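Ribonucleoside-diphosphate reductase subunit beta (Bacillus halodurans C-125, PDB 2RCC) probably serves as the iron-binding small subunit of a class I ribonucleotide reductase, which makes deoxyribonucleotides for DNA synthesis from the corresponding ribonucleotides. Local coordinates at residues A[38-43]-A[223-228]; A[46-51]-A[109-114]. All blocks are in the same frame, centred on the assembly; numbering follows the deposited sequence. Where two conformers were deposited one is given.

Interaction 1. Residues A[38-43]-A[223-228]; sequences FSWAYP and HVYLFT
W40 carries this contact from the 38-43 side, meeting Y225 with its CB and L226 with the far end of its indole. F38 comes first in the chain. It does not reach 223-228, but its CB sits 3.5 Å above the plane of the W40 ring, displaced toward the rim, and so backs the indole. The carbonyl O of F38 also accepts a bond from the backbone N of A41, 3.1 Å away, which helps turn the chain just ahead of helix 41-50. At W40 the first torsion is 50°, which tucks CG in over the backbone, flanked by N and C. The first side-chain bond of W40 points toward 223-228, and the indole reaches L226 with its six-membered ring. L226 CD1 meets that ring at its edge, near the ring plane, 3.6 Å from W40 CZ3. The two side chains cross at about a right angle. Y225 passes W40 in the opposite direction and brings its OH to 3.5 Å from W40 CB. A water bridges the same pair. It donates to W40 O at 3.0 Å and is hydrogen-bonded to Y225 OH at 2.8 Å. No direct hydrogen bond joins the segments. N229 and E233 of helix 207-237 also touch W40, as does L108 of helix 106-133. H223, two residues before Y225, is a probable iron ligand; here its ring nitrogens are hydrogen-bonded to E186 and Q118. The contact thus seats the lead-in to helix 41-50 on a helix with predicted iron ligands, part of the ferritin-like helical bundle of class I reductase small subunits.

Interaction 2. Residues A[46-51]-A[109-114]; sequences KNMLAN and AALMSV
Two helical segments face each other here, with M48 and V114 as the nearest backbone pair, 8.1 Å apart between their CA atoms. Residues 46-50 are the last part of helix 41-50, and N51 is the first residue to leave helical geometry. Segment 109-114 lies within the long helix 106-133. No hydrogen bond crosses between them. The contact is apolar and buried, and selenomethionine M48 spans it. Its chain runs out extended through chi2 (180°) and then bends at chi3 (86°), which turns the terminal methyl aside. M48 CE rests on V114 CG1 at 3.6 Å. The selenium touches two side chains: M48 SE is 4.0 Å from V114 CG1 and 4.1 Å from L111 CD2. L111 and V114 are one helical turn apart, so M48 lies against one side of helix 106-133. That helix belongs to the ferritin-like bundle and also holds E119 and H122, probable iron ligands. M48 packs on H223, another probable ligand, and on L115 and Q118. This places it beside the predicted iron site. The second subunit lies close to V114 and S113. V114 packs on V120 of that subunit, and S113 OG is hydrogen-bonded to S116 OG of the same neighbouring chain.

From the N terminus, the chain first reaches 38-43, the lead-in and first turn of helix 41-50, and then 46-51 at that helix's end. It returns at 109-114 in helix 106-133, closing the shorter loop of interaction 2. Only at 223-228, in helix 207-237, does interaction 1 close its longer loop. Interaction 2 is thus enclosed within interaction 1. Short helix 41-50 takes part in both and ties together two long helices of the bundle. The two contacts, about 10 Å apart between centres, also touch directly. F227 CE1 lies 4.0 Å from M112 SE, and L226 CD1 lies 4.1 Å from L111 CD1.

Interaction 1. Residues A[38-43]-A[223-228]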
ATOM      1  N   PHE A  38     -18.623   3.907  -0.909  1.00 15.74           N
ATOM      2  CA  PHE A  38     -18.807   4.286   0.499  1.00 17.57           C
ATOM      3  C   PHE A  38     -18.327   5.687   0.820  1.00 18.62           C
ATOM      4  O   PHE A  38     -17.145   6.043   0.612  1.00 18.66           O
ATOM      5  CB  PHE A  38     -18.062   3.272   1.382  1.00 21.32           C
ATOM      6  CG  PHE A  38     -18.548   1.866   1.190  1.00 15.58           C
ATOM      7  CD1 PHE A  38     -19.836   1.505   1.568  1.00 19.32           C
ATOM      8  CD2 PHE A  38     -17.735   0.907   0.613  1.00 18.48           C
ATOM      9  CE1 PHE A  38     -20.317   0.202   1.353  1.00 19.20           C
ATOM     10  CE2 PHE A  38     -18.204  -0.375   0.386  1.00 19.09           C
ATOM     11  CZ  PHE A  38     -19.500  -0.737   0.772  1.00 21.00           C
ATOM     12  N   SER A  39     -19.227   6.477   1.381  1.00 19.36           N
ATOM     13  CA  SER A  39     -18.946   7.876   1.742  1.00 19.67           C
ATOM     14  C   SER A  39     -17.920   8.033   2.874  1.00 18.57           C
ATOM     15  O   SER A  39     -17.394   9.114   3.079  1.00 19.89           O
ATOM     16  CB  SER A  39     -20.245   8.606   2.066  1.00 19.10           C
ATOM     17  OG  SER A  39     -20.898   7.980   3.155  1.00 21.29           O
ATOM     18  N   TRP A  40     -17.625   6.957   3.590  1.00 18.86           N
ATOM     19  CA  TRP A  40     -16.583   6.945   4.610  1.00 17.80           C
ATOM     20  C   TRP A  40     -15.179   6.590   4.091  1.00 18.40           C
ATOM     21  O   TRP A  40     -14.209   6.783   4.836  1.00 17.28           O
ATOM     22  CB  TRP A  40     -16.924   5.963   5.750  1.00 20.25           C
ATOM     23  CG  TRP A  40     -17.316   4.601   5.362  1.00 15.16           C
ATOM     24  CD1 TRP A  40     -18.565   4.163   5.252  1.00 18.87           C
ATOM     25  CD2 TRP A  40     -16.465   3.473   5.057  1.00 20.25           C
ATOM     26  NE1 TRP A  40     -18.591   2.861   4.887  1.00 20.48           N
ATOM     27  CE2 TRP A  40     -17.315   2.396   4.770  1.00 17.54           C
ATOM     28  CE3 TRP A  40     -15.080   3.278   4.971  1.00 21.35           C
ATOM     29  CZ2 TRP A  40     -16.838   1.134   4.400  1.00 17.03           C
ATOM     30  CZ3 TRP A  40     -14.598   2.026   4.616  1.00 18.91           C
ATOM     31  CH2 TRP A  40     -15.474   0.971   4.320  1.00 20.45           C
ATOM     32  N   ALA A  41     -15.053   6.117   2.841  1.00 15.76           N
ATOM     33  CA  ALA A  41     -13.738   5.667   2.334  1.00 16.86           C
ATOM     34  C   ALA A  41     -12.766   6.809   2.127  1.00 13.21           C
ATOM     35  O   ALA A  41     -11.632   6.683   2.539  1.00 17.11           O
ATOM     36  CB  ALA A  41     -13.863   4.838   1.023  1.00 15.61           C
ATOM     37  N   TYR A  42     -13.196   7.925   1.545  1.00 17.51           N
ATOM     38  CA  TYR A  42     -12.269   9.046   1.256  1.00 14.15           C
ATOM     39  C   TYR A  42     -11.864   9.753   2.529  1.00 17.11           C
ATOM     40  O   TYR A  42     -10.682  10.065   2.676  1.00 16.40           O
ATOM     41  CB  TYR A  42     -12.805  10.019   0.187  1.00 17.37           C
ATOM     42  CG  TYR A  42     -11.819  10.951  -0.530  1.00 20.17           C
ATOM     43  CD1 TYR A  42     -10.417  10.736  -0.552  1.00 21.34           C
ATOM     44  CD2 TYR A  42     -12.306  11.971  -1.333  1.00 18.29           C
ATOM     45  CE1 TYR A  42      -9.542  11.605  -1.283  1.00 24.49           C
ATOM     46  CE2 TYR A  42     -11.443  12.807  -2.084  1.00 21.64           C
ATOM     47  CZ  TYR A  42     -10.073  12.642  -2.049  1.00 20.61           C
ATOM     48  OH  TYR A  42      -9.277  13.493  -2.830  1.00 24.34           O
ATOM     49  N   PRO A  43     -12.832  10.055   3.420  1.00 18.82           N
ATOM     50  CA  PRO A  43     -12.446  10.557   4.731  1.00 19.60           C
ATOM     51  C   PRO A  43     -11.469   9.656   5.496  1.00 19.07           C
ATOM     52  O   PRO A  43     -10.566  10.167   6.144  1.00 19.99           O
ATOM     53  CB  PRO A  43     -13.776  10.651   5.464  1.00 19.99           C
ATOM     54  CG  PRO A  43     -14.766  10.813   4.439  1.00 21.08           C
ATOM     55  CD  PRO A  43     -14.303  10.093   3.263  1.00 20.15           C
ATOM     56  N   HIS A 223      -7.501   0.860  11.168  1.00 18.63           N
ATOM     57  CA  HIS A 223      -7.572  -0.437  10.489  1.00 19.35           C
ATOM     58  C   HIS A 223      -8.801  -1.174  11.009  1.00 17.93           C
ATOM     59  O   HIS A 223      -9.592  -1.695  10.197  1.00 21.61           O
ATOM     60  CB  HIS A 223      -6.317  -1.277  10.718  1.00 17.86           C
ATOM     61  CG  HIS A 223      -5.032  -0.673  10.211  1.00 23.50           C
ATOM     62  ND1 HIS A 223      -3.838  -1.356  10.235  1.00 25.03           N
ATOM     63  CD2 HIS A 223      -4.752   0.532   9.665  1.00 25.19           C
ATOM     64  CE1 HIS A 223      -2.868  -0.592   9.765  1.00 26.74           C
ATOM     65  NE2 HIS A 223      -3.398   0.565   9.410  1.00 24.67           N
ATOM     66  N   VAL A 224      -8.998  -1.198  12.339  1.00 19.25           N
ATOM     67  CA  VAL A 224     -10.196  -1.832  12.935  1.00 19.01           C
ATOM     68  C   VAL A 224     -11.481  -1.161  12.436  1.00 19.07           C
ATOM     69  O   VAL A 224     -12.442  -1.828  12.158  1.00 17.76           O
ATOM     70  CB  VAL A 224     -10.183  -1.793  14.495  1.00 21.36           C
ATOM     71  CG1 VAL A 224     -11.500  -2.302  15.057  1.00 23.41           C
ATOM     72  CG2 VAL A 224      -9.010  -2.612  15.043  1.00 20.21           C
ATOM     73  N   TYR A 225     -11.486   0.172  12.328  1.00 18.83           N
ATOM     74  CA  TYR A 225     -12.620   0.902  11.793  1.00 18.39           C
ATOM     75  C   TYR A 225     -12.928   0.404  10.357  1.00 18.59           C
ATOM     76  O   TYR A 225     -14.084   0.115  10.051  1.00 19.06           O
ATOM     77  CB  TYR A 225     -12.348   2.414  11.844  1.00 18.57           C
ATOM     78  CG  TYR A 225     -13.347   3.294  11.159  1.00 23.00           C
ATOM     79  CD1 TYR A 225     -14.528   3.693  11.789  1.00 28.47           C
ATOM     80  CD2 TYR A 225     -13.102   3.765   9.875  1.00 24.47           C
ATOM     81  CE1 TYR A 225     -15.437   4.505  11.139  1.00 21.91           C
ATOM     82  CE2 TYR A 225     -14.002   4.549   9.235  1.00 22.84           C
ATOM     83  CZ  TYR A 225     -15.153   4.923   9.861  1.00 22.49           C
ATOM     84  OH  TYR A 225     -15.989   5.746   9.160  1.00 23.01           O
ATOM     85  N   LEU A 226     -11.902   0.246   9.527  1.00 17.95           N
ATOM     86  CA  LEU A 226     -12.081  -0.263   8.168  1.00 17.77           C
ATOM     87  C   LEU A 226     -12.690  -1.676   8.181  1.00 18.26           C
ATOM     88  O   LEU A 226     -13.692  -1.957   7.498  1.00 15.90           O
ATOM     89  CB  LEU A 226     -10.754  -0.295   7.418  1.00 16.79           C
ATOM     90  CG  LEU A 226     -10.762  -0.870   5.988  1.00 19.62           C
ATOM     91  CD1 LEU A 226     -11.752  -0.159   5.103  1.00 19.80           C
ATOM     92  CD2 LEU A 226      -9.363  -0.863   5.420  1.00 19.69           C
ATOM     93  N   PHE A 227     -12.056  -2.565   8.926  1.00 17.80           N
ATOM     94  CA  PHE A 227     -12.549  -3.954   8.981  1.00 18.56           C
ATOM     95  C   PHE A 227     -13.961  -4.104   9.557  1.00 17.96           C
ATOM     96  O   PHE A 227     -14.742  -4.920   9.073  1.00 18.34           O
ATOM     97  CB  PHE A 227     -11.570  -4.847   9.744  1.00 17.64           C
ATOM     98  CG  PHE A 227     -10.188  -4.937   9.124  1.00 20.06           C
ATOM     99  CD1 PHE A 227     -10.032  -5.283   7.788  1.00 27.34           C
ATOM    100  CD2 PHE A 227      -9.031  -4.781   9.926  1.00 23.64           C
ATOM    101  CE1 PHE A 227      -8.755  -5.400   7.237  1.00 30.17           C
ATOM    102  CE2 PHE A 227      -7.769  -4.894   9.377  1.00 24.47           C
ATOM    103  CZ  PHE A 227      -7.629  -5.192   8.040  1.00 28.76           C
ATOM    104  N   THR A 228     -14.292  -3.359  10.604  1.00 18.90           N
ATOM    105  CA  THR A 228     -15.638  -3.430  11.178  1.00 17.04           C
ATOM    106  C   THR A 228     -16.709  -2.854  10.242  1.00 17.80           C
ATOM    107  O   THR A 228     -17.849  -3.352  10.181  1.00 17.25           O
ATOM    108  CB  THR A 228     -15.703  -2.844  12.625  1.00 20.23           C
ATOM    109  OG1 THR A 228     -15.395  -1.461  12.620  1.00 17.67           O
ATOM    110  CG2 THR A 228     -14.743  -3.542  13.529  1.00 16.17           C
TER
HETATM  111  O   HOH W   1     -14.505   7.618   7.653  1.00 40.58           O

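Interaction 2. Residues A[46-51]-A[109-114]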
ATOM      1  N   LYS A  46      -7.991  10.080   3.955  1.00 19.44           N
ATOM      2  CA  LYS A  46      -7.476  11.405   4.363  1.00 17.33           C
ATOM      3  C   LYS A  46      -6.945  11.397   5.810  1.00 21.84           C
ATOM      4  O   LYS A  46      -5.913  12.008   6.082  1.00 19.80           O
ATOM      5  CB  LYS A  46      -8.551  12.478   4.208  1.00 20.32           C
ATOM      6  CG  LYS A  46      -8.907  12.810   2.776  1.00 28.11           C
ATOM      7  CD  LYS A  46     -10.127  13.726   2.683  1.00 24.79           C
ATOM      8  CE  LYS A  46     -10.441  14.063   1.222  1.00 34.87           C
ATOM      9  NZ  LYS A  46     -11.649  14.943   1.056  1.00 40.37           N
ATOM     10  N   ASN A  47      -7.633  10.681   6.700  1.00 18.85           N
ATOM     11  CA  ASN A  47      -7.198  10.590   8.090  0.50 19.75           C
ATOM     12  C   ASN A  47      -5.925   9.753   8.186  1.00 21.88           C
ATOM     13  O   ASN A  47      -5.014  10.116   8.917  1.00 24.14           O
ATOM     14  CB  ASN A  47      -8.313  10.054   9.012  0.50 22.32           C
ATOM     15  CG  ASN A  47      -9.458  11.051   9.214  0.50 18.21           C
ATOM     16  OD1 ASN A  47      -9.264  12.264   9.281  0.50 33.74           O
ATOM     17  ND2 ASN A  47     -10.665  10.520   9.368  0.50 35.38           N
HETATM   18  N   MSE A  48      -5.835   8.666   7.427  1.00 20.11           N
HETATM   19  CA  MSE A  48      -4.622   7.854   7.424  1.00 24.27           C
HETATM   20  C   MSE A  48      -3.401   8.652   6.911  1.00 25.71           C
HETATM   21  O   MSE A  48      -2.321   8.589   7.507  1.00 20.75           O
HETATM   22  CB  MSE A  48      -4.821   6.604   6.601  1.00 24.97           C
HETATM   23  CG  MSE A  48      -5.797   5.671   7.212  1.00 24.99           C
HETATM   24 SE   MSE A  48      -6.067   4.065   6.144  0.75 28.44          SE
HETATM   25  CE  MSE A  48      -4.676   3.029   6.798  1.00 31.37           C
ATOM     26  N   LEU A  49      -3.599   9.401   5.823  1.00 24.63           N
ATOM     27  CA  LEU A  49      -2.559  10.203   5.186  1.00 23.13           C
ATOM     28  C   LEU A  49      -2.107  11.349   6.104  1.00 25.13           C
ATOM     29  O   LEU A  49      -0.898  11.656   6.172  1.00 22.60           O
ATOM     30  CB  LEU A  49      -3.049  10.720   3.813  1.00 20.45           C
ATOM     31  CG  LEU A  49      -2.027  11.433   2.919  1.00 28.51           C
ATOM     32  CD1 LEU A  49      -0.978  10.385   2.457  1.00 21.11           C
ATOM     33  CD2 LEU A  49      -2.719  12.141   1.747  1.00 21.52           C
ATOM     34  N   ALA A  50      -3.055  11.980   6.805  1.00 23.25           N
ATOM     35  CA  ALA A  50      -2.728  13.023   7.793  1.00 24.34           C
ATOM     36  C   ALA A  50      -1.882  12.516   8.977  1.00 25.35           C
ATOM     37  O   ALA A  50      -1.168  13.272   9.590  1.00 27.23           O
ATOM     38  CB  ALA A  50      -4.023  13.694   8.337  1.00 24.11           C
ATOM     39  N   ASN A  51      -2.029  11.245   9.325  1.00 24.23           N
ATOM     40  CA  ASN A  51      -1.302  10.620  10.397  1.00 24.82           C
ATOM     41  C   ASN A  51       0.071  10.056  10.014  1.00 25.59           C
ATOM     42  O   ASN A  51       0.593   9.225  10.764  1.00 26.83           O
ATOM     43  CB  ASN A  51      -2.136   9.432  10.905  1.00 22.73           C
ATOM     44  CG  ASN A  51      -3.308   9.848  11.742  1.00 27.62           C
ATOM     45  OD1 ASN A  51      -3.487  11.031  12.072  1.00 36.10           O
ATOM     46  ND2 ASN A  51      -4.107   8.845  12.140  1.00 38.97           N
ATOM     47  N   ALA A 109      -9.544  -1.675  -2.112  1.00 13.50           N
ATOM     48  CA  ALA A 109      -8.251  -2.250  -2.532  1.00 11.92           C
ATOM     49  C   ALA A 109      -7.144  -1.247  -2.264  1.00 12.87           C
ATOM     50  O   ALA A 109      -6.098  -1.614  -1.741  1.00 14.50           O
ATOM     51  CB  ALA A 109      -8.300  -2.688  -3.991  1.00 14.96           C
ATOM     52  N   ALA A 110      -7.364   0.031  -2.580  1.00 12.61           N
ATOM     53  CA  ALA A 110      -6.352   1.062  -2.319  1.00  9.84           C
ATOM     54  C   ALA A 110      -6.051   1.199  -0.811  1.00 12.24           C
ATOM     55  O   ALA A 110      -4.878   1.346  -0.376  1.00 12.63           O
ATOM     56  CB  ALA A 110      -6.800   2.403  -2.894  1.00 10.04           C
ATOM     57  N   LEU A 111      -7.092   1.176  -0.008  1.00 10.19           N
ATOM     58  CA  LEU A 111      -6.905   1.286   1.449  1.00 10.70           C
ATOM     59  C   LEU A 111      -6.124   0.080   1.990  1.00 12.09           C
ATOM     60  O   LEU A 111      -5.331   0.217   2.900  1.00 13.69           O
ATOM     61  CB  LEU A 111      -8.242   1.527   2.154  1.00 10.40           C
ATOM     62  CG  LEU A 111      -8.958   2.869   1.967  1.00  9.81           C
ATOM     63  CD1 LEU A 111     -10.422   2.745   2.472  1.00 15.79           C
ATOM     64  CD2 LEU A 111      -8.143   3.990   2.659  1.00 11.92           C
HETATM   65  N   MSE A 112      -6.310  -1.083   1.397  1.00 12.53           N
HETATM   66  CA  MSE A 112      -5.510  -2.267   1.785  1.00 11.99           C
HETATM   67  C   MSE A 112      -4.036  -2.064   1.449  1.00 14.51           C
HETATM   68  O   MSE A 112      -3.178  -2.482   2.211  1.00 13.35           O
HETATM   69  CB  MSE A 112      -6.059  -3.550   1.177  1.00 15.41           C
HETATM   70  CG  MSE A 112      -7.417  -3.991   1.670  1.00 14.41           C
HETATM   71 SE   MSE A 112      -7.568  -4.175   3.590  0.75 13.57          SE
HETATM   72  CE  MSE A 112      -6.319  -5.662   3.913  1.00 22.98           C
ATOM     73  N   SER A 113      -3.745  -1.366   0.346  1.00 15.46           N
ATOM     74  CA  SER A 113      -2.375  -1.003   0.006  1.00 12.97           C
ATOM     75  C   SER A 113      -1.775  -0.072   1.081  1.00 15.07           C
ATOM     76  O   SER A 113      -0.648  -0.279   1.517  1.00 13.00           O
ATOM     77  CB  SER A 113      -2.296  -0.384  -1.402  1.00 13.92           C
ATOM     78  OG  SER A 113      -1.019   0.111  -1.679  1.00 17.51           O
ATOM     79  N   VAL A 114      -2.531   0.941   1.494  1.00 12.34           N
ATOM     80  CA  VAL A 114      -2.100   1.861   2.539  1.00 13.33           C
ATOM     81  C   VAL A 114      -1.884   1.054   3.839  1.00 13.39           C
ATOM     82  O   VAL A 114      -0.861   1.218   4.462  1.00 13.80           O
ATOM     83  CB  VAL A 114      -3.113   3.026   2.768  1.00 16.40           C
ATOM     84  CG1 VAL A 114      -2.672   3.901   3.958  1.00 10.69           C
ATOM     85  CG2 VAL A 114      -3.354   3.828   1.487  1.00  9.25           C
TER